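Local structure of sugar ABC transporter, sugar-binding protein (2HEU) at residues I213-R225 and T376-V389. The protein probably binds a sugar, as RafE, and delivers it to an ABC transporter as the extracellular solute-binding component in Streptococcus pneumoniae. Residues are numbered along the deposited sequence; the frame is centred on the assembly and turned at random. Where two conformers were deposited one is given.
Sequences IMKDDIKVMDILR and TMNYVLTGDKQGMV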
loop_
_atom_site.group_PDB
_atom_site.type_symbol
_atom_site.label_atom_id
_atom_site.label_comp_id
_atom_site.label_asym_id
_atom_site.label_seq_id
_atom_site.Cartn_x
_atom_site.Cartn_y
_atom_site.Cartn_z
ATOM N N ILE A 213 -11.518 12.875 18.599
ATOM C CA ILE A 213 -10.839 12.080 17.574
ATOM C C ILE A 213 -9.940 11.050 18.242
ATOM O O ILE A 213 -9.858 9.895 17.809
ATOM C CB ILE A 213 -10.057 12.957 16.563
ATOM C CG1 ILE A 213 -11.050 13.711 15.684
ATOM C CG2 ILE A 213 -9.090 12.151 15.762
ATOM C CD1 ILE A 213 -10.490 14.932 14.960
ATOM N N MET A 214 -9.214 11.461 19.274
ATOM C CA MET A 214 -8.331 10.543 19.998
ATOM C C MET A 214 -9.157 9.492 20.674
ATOM O O MET A 214 -8.785 8.299 20.668
ATOM C CB MET A 214 -7.493 11.314 20.989
ATOM C CG MET A 214 -6.246 10.830 21.308
ATOM S SD MET A 214 -5.123 10.375 19.959
ATOM C CE MET A 214 -4.883 8.695 20.446
ATOM N N LYS A 215 -10.322 9.812 21.286
ATOM C CA LYS A 215 -11.175 8.840 21.899
ATOM C C LYS A 215 -11.604 7.790 20.883
ATOM O O LYS A 215 -11.646 6.582 21.164
ATOM C CB LYS A 215 -12.398 9.502 22.536
ATOM C CG LYS A 215 -12.044 10.320 23.770
ATOM C CD LYS A 215 -13.324 11.051 24.295
ATOM C CE LYS A 215 -13.013 11.934 25.505
ATOM N NZ LYS A 215 -12.622 11.179 26.634
ATOM N N ASP A 216 -11.966 8.240 19.686
ATOM C CA ASP A 216 -12.392 7.301 18.634
ATOM C C ASP A 216 -11.219 6.441 18.156
ATOM O O ASP A 216 -11.386 5.249 17.925
ATOM C CB ASP A 216 -13.027 8.034 17.476
ATOM C CG ASP A 216 -14.499 8.502 17.749
ATOM O OD1 ASP A 216 -15.113 7.986 18.681
ATOM O OD2 ASP A 216 -14.998 9.313 16.969
ATOM N N ASP A 217 -10.051 7.057 17.971
ATOM C CA ASP A 217 -8.873 6.248 17.601
ATOM C C ASP A 217 -8.616 5.165 18.658
ATOM O O ASP A 217 -8.324 4.028 18.304
ATOM C CB ASP A 217 -7.658 7.166 17.489
ATOM C CG ASP A 217 -6.391 6.388 17.254
ATOM O OD1 ASP A 217 -6.334 5.881 16.052
ATOM O OD2 ASP A 217 -5.545 6.230 18.114
ATOM N N ILE A 218 -8.696 5.508 19.946
ATOM C CA ILE A 218 -8.494 4.560 21.001
ATOM C C ILE A 218 -9.542 3.483 20.969
ATOM O O ILE A 218 -9.247 2.313 21.178
ATOM C CB ILE A 218 -8.421 5.327 22.332
ATOM C CG1 ILE A 218 -7.099 6.106 22.400
ATOM C CG2 ILE A 218 -8.596 4.366 23.513
ATOM C CD1 ILE A 218 -7.035 7.155 23.490
ATOM N N LYS A 219 -10.808 3.838 20.699
ATOM C CA LYS A 219 -11.866 2.855 20.558
ATOM C C LYS A 219 -11.501 1.830 19.478
ATOM O O LYS A 219 -11.610 0.604 19.687
ATOM C CB LYS A 219 -13.179 3.533 20.219
ATOM C CG LYS A 219 -14.340 2.628 19.938
ATOM C CD LYS A 219 -15.567 3.402 19.517
ATOM C CE LYS A 219 -16.753 2.601 19.064
ATOM N NZ LYS A 219 -17.340 1.801 20.124
ATOM N N VAL A 220 -11.063 2.288 18.332
ATOM C CA VAL A 220 -10.714 1.364 17.226
ATOM C C VAL A 220 -9.494 0.511 17.621
ATOM O O VAL A 220 -9.461 -0.712 17.413
ATOM C CB VAL A 220 -10.539 2.105 15.928
ATOM C CG1 VAL A 220 -10.144 1.126 14.811
ATOM C CG2 VAL A 220 -11.809 2.839 15.536
ATOM N N MET A 221 -8.457 1.132 18.200
ATOM C CA MET A 221 -7.304 0.377 18.673
ATOM C C MET A 221 -7.691 -0.636 19.727
ATOM O O MET A 221 -7.101 -1.747 19.779
ATOM C CB MET A 221 -6.219 1.311 19.210
ATOM C CG MET A 221 -5.475 2.097 18.159
ATOM S SD MET A 221 -4.712 1.116 16.856
ATOM C CE MET A 221 -3.787 -0.090 17.826
ATOM N N ASP A 222 -8.664 -0.309 20.588
ATOM C CA ASP A 222 -9.062 -1.192 21.642
ATOM C C ASP A 222 -9.736 -2.449 21.178
ATOM O O ASP A 222 -9.823 -3.417 21.927
ATOM C CB ASP A 222 -9.934 -0.462 22.700
ATOM C CG ASP A 222 -9.134 0.319 23.680
ATOM O OD1 ASP A 222 -7.915 0.110 23.818
ATOM O OD2 ASP A 222 -9.740 1.157 24.411
ATOM N N ILE A 223 -10.190 -2.502 19.915
ATOM C CA ILE A 223 -10.688 -3.773 19.369
ATOM C C ILE A 223 -9.620 -4.847 19.458
ATOM O O ILE A 223 -9.889 -6.014 19.685
ATOM C CB ILE A 223 -11.192 -3.550 17.924
ATOM C CG1 ILE A 223 -12.385 -2.596 17.922
ATOM C CG2 ILE A 223 -11.545 -4.864 17.241
ATOM C CD1 ILE A 223 -12.829 -2.090 16.549
ATOM N N LEU A 224 -8.353 -4.426 19.250
ATOM C CA LEU A 224 -7.200 -5.337 19.319
ATOM C C LEU A 224 -6.765 -5.698 20.698
ATOM O O LEU A 224 -5.840 -6.504 20.882
ATOM C CB LEU A 224 -6.024 -4.754 18.514
ATOM C CG LEU A 224 -6.301 -4.378 17.081
ATOM C CD1 LEU A 224 -4.996 -3.891 16.436
ATOM C CD2 LEU A 224 -6.946 -5.519 16.282
ATOM N N ARG A 225 -7.406 -5.102 21.717
ATOM C CA ARG A 225 -7.092 -5.265 23.141
ATOM C C ARG A 225 -8.186 -6.022 23.872
ATOM O O ARG A 225 -8.076 -6.237 25.077
ATOM C CB ARG A 225 -6.827 -3.896 23.806
ATOM C CG ARG A 225 -5.690 -3.125 23.155
ATOM C CD ARG A 225 -4.855 -2.323 24.175
ATOM N NE ARG A 225 -4.005 -3.089 25.091
ATOM C CZ ARG A 225 -4.234 -3.422 26.360
ATOM N NH1 ARG A 225 -5.278 -2.926 26.995
ATOM N NH2 ARG A 225 -3.361 -4.167 26.996
ATOM N N THR A 376 1.912 2.481 17.905
ATOM C CA THR A 376 0.714 1.729 17.670
ATOM C C THR A 376 0.788 0.372 18.363
ATOM O O THR A 376 -0.099 -0.024 19.143
ATOM C CB THR A 376 0.478 1.539 16.167
ATOM O OG1 THR A 376 0.300 2.846 15.554
ATOM C CG2 THR A 376 -0.751 0.683 15.890
ATOM N N MET A 377 1.882 -0.368 18.100
ATOM C CA MET A 377 2.011 -1.709 18.680
ATOM C C MET A 377 2.210 -1.587 20.190
ATOM O O MET A 377 1.726 -2.447 20.947
ATOM C CB MET A 377 3.155 -2.454 18.023
ATOM C CG MET A 377 3.222 -3.939 18.427
ATOM S SD MET A 377 1.755 -4.893 18.021
ATOM C CE MET A 377 1.990 -5.125 16.268
ATOM N N ASN A 378 2.925 -0.570 20.651
ATOM C CA ASN A 378 3.136 -0.437 22.115
ATOM C C ASN A 378 1.832 -0.194 22.805
ATOM O O ASN A 378 1.672 -0.624 23.954
ATOM C CB ASN A 378 4.111 0.707 22.415
ATOM C CG ASN A 378 5.539 0.360 22.161
ATOM O OD1 ASN A 378 5.846 -0.755 21.754
ATOM N ND2 ASN A 378 6.464 1.304 22.259
ATOM N N TYR A 379 0.867 0.462 22.180
ATOM C CA TYR A 379 -0.458 0.584 22.772
ATOM C C TYR A 379 -1.150 -0.765 22.851
ATOM O O TYR A 379 -1.769 -1.111 23.861
ATOM C CB TYR A 379 -1.332 1.617 22.018
ATOM C CG TYR A 379 -2.684 1.750 22.673
ATOM C CD1 TYR A 379 -2.802 2.426 23.881
ATOM C CD2 TYR A 379 -3.796 1.162 22.159
ATOM C CE1 TYR A 379 -3.996 2.472 24.572
ATOM C CE2 TYR A 379 -5.028 1.203 22.799
ATOM C CZ TYR A 379 -5.112 1.860 24.046
ATOM O OH TYR A 379 -6.267 1.891 24.751
ATOM N N VAL A 380 -1.089 -1.559 21.789
ATOM C CA VAL A 380 -1.677 -2.919 21.861
ATOM C C VAL A 380 -1.031 -3.684 23.029
ATOM O O VAL A 380 -1.745 -4.368 23.761
ATOM C CB VAL A 380 -1.580 -3.624 20.535
ATOM C CG1 VAL A 380 -2.200 -5.044 20.640
ATOM C CG2 VAL A 380 -2.262 -2.834 19.433
ATOM N N LEU A 381 0.285 -3.575 23.165
ATOM C CA LEU A 381 1.021 -4.273 24.218
ATOM C C LEU A 381 0.539 -3.766 25.617
ATOM O O LEU A 381 0.279 -4.537 26.536
ATOM C CB LEU A 381 2.513 -4.072 23.996
ATOM C CG LEU A 381 3.104 -4.953 22.820
ATOM C CD1 LEU A 381 4.455 -4.419 22.322
ATOM C CD2 LEU A 381 3.278 -6.444 23.211
ATOM N N THR A 382 0.443 -2.495 25.819
ATOM C CA THR A 382 0.356 -1.881 27.193
ATOM C C THR A 382 -0.979 -1.296 27.575
ATOM O O THR A 382 -1.264 -1.186 28.753
ATOM C CB THR A 382 1.375 -0.772 27.373
ATOM O OG1 THR A 382 1.002 0.391 26.591
ATOM C CG2 THR A 382 2.807 -1.186 27.096
ATOM N N GLY A 383 -1.751 -0.834 26.587
ATOM C CA GLY A 383 -2.954 -0.143 26.882
ATOM C C GLY A 383 -2.766 1.258 27.489
ATOM O O GLY A 383 -3.747 1.800 28.030
ATOM N N ASP A 384 -1.582 1.811 27.413
ATOM C CA ASP A 384 -1.302 3.110 28.064
ATOM C C ASP A 384 -1.801 4.249 27.136
ATOM O O ASP A 384 -1.116 4.622 26.175
ATOM C CB ASP A 384 0.167 3.218 28.395
ATOM C CG ASP A 384 0.497 4.507 29.101
ATOM O OD1 ASP A 384 -0.343 5.381 29.233
ATOM O OD2 ASP A 384 1.705 4.573 29.465
ATOM N N LYS A 385 -2.982 4.753 27.386
ATOM C CA LYS A 385 -3.582 5.784 26.506
ATOM C C LYS A 385 -2.824 7.079 26.527
ATOM O O LYS A 385 -2.509 7.622 25.476
ATOM C CB LYS A 385 -5.072 5.982 26.878
ATOM C CG LYS A 385 -5.903 4.734 26.903
ATOM C CD LYS A 385 -7.302 5.068 27.290
ATOM C CE LYS A 385 -8.280 3.991 27.055
ATOM N NZ LYS A 385 -8.209 2.996 28.217
ATOM N N GLN A 386 -2.556 7.620 27.724
ATOM C CA GLN A 386 -1.786 8.855 27.793
ATOM C C GLN A 386 -0.419 8.660 27.150
ATOM O O GLN A 386 0.106 9.567 26.495
ATOM C CB GLN A 386 -1.695 9.352 29.233
ATOM C CG GLN A 386 -0.996 10.744 29.301
ATOM C CD GLN A 386 -1.890 11.813 28.666
ATOM O OE1 GLN A 386 -1.421 12.456 27.666
ATOM N NE2 GLN A 386 -3.043 12.017 29.135
ATOM N N GLY A 387 0.214 7.521 27.382
ATOM C CA GLY A 387 1.486 7.249 26.787
ATOM C C GLY A 387 1.439 7.303 25.272
ATOM O O GLY A 387 2.329 7.800 24.612
ATOM N N MET A 388 0.362 6.740 24.680
ATOM C CA MET A 388 0.212 6.782 23.234
ATOM C C MET A 388 0.055 8.215 22.736
ATOM O O MET A 388 0.648 8.590 21.734
ATOM C CB MET A 388 -0.956 5.870 22.778
ATOM C CG MET A 388 -1.130 5.886 21.289
ATOM S SD MET A 388 -2.187 4.613 20.635
ATOM C CE MET A 388 -3.800 5.030 21.283
ATOM N N VAL A 389 -0.763 9.025 23.421
ATOM C CA VAL A 389 -0.884 10.444 23.073
ATOM C C VAL A 389 0.453 11.125 23.161
ATOM O O VAL A 389 0.841 11.887 22.253
ATOM C CB VAL A 389 -1.948 11.098 23.952
ATOM C CG1 VAL A 389 -1.917 12.617 23.778
ATOM C CG2 VAL A 389 -3.331 10.533 23.647
HETATM O O HOH W 1 -9.915 1.083 27.082
#
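Tyr379 lays its ring against Met221, with Met221 CB 3.8 Å from Tyr379 CE2. Ile218 comes in obliquely from the same side, and Arg225 CD lies on the other. Tyr379 CG stands anti to the backbone N (chi1 -179°), which carries the hydroxyl across to Asp222. There Tyr379 OH donates to Asp222 OD1 at 2.6 Å, on the syn side of the carboxylate and somewhat out of its plane. In the conformer described for Lys385, a water donates to Asp222 OD2 and accepts from Lys385 NZ, bridging two opposite charges. Lys385 CE then rests on Ile218 CG2 at 3.6 Å. Met388 CE sits over one face of the Tyr379 ring, toward its rim, and meets Ile218 CG1 at 3.6 Å. Beyond it, Met214 CG packs on Val389 CG2. At the other end, Met221, its chain bent at chi2 and chi3, brings CE to Val380 CG2 at 3.5 Å.

Arg225, in one of two conformers, turns back onto helix 370-382. Its NE donates to Val380 O at 2.9 Å, nearly straight at 165° and within the guanidinium plane. One guanidinium face lies on Gly383, which has positive phi. Thr382 OG1 closes an ST turn with Asp384 N, and Asp384 N-caps helix 385-396 through Gly387 N. Two consecutive helices, joined by this tight turn, thus pack across helix 212-222, consistent with helical packing in one lobe of a periplasmic-binding-protein fold.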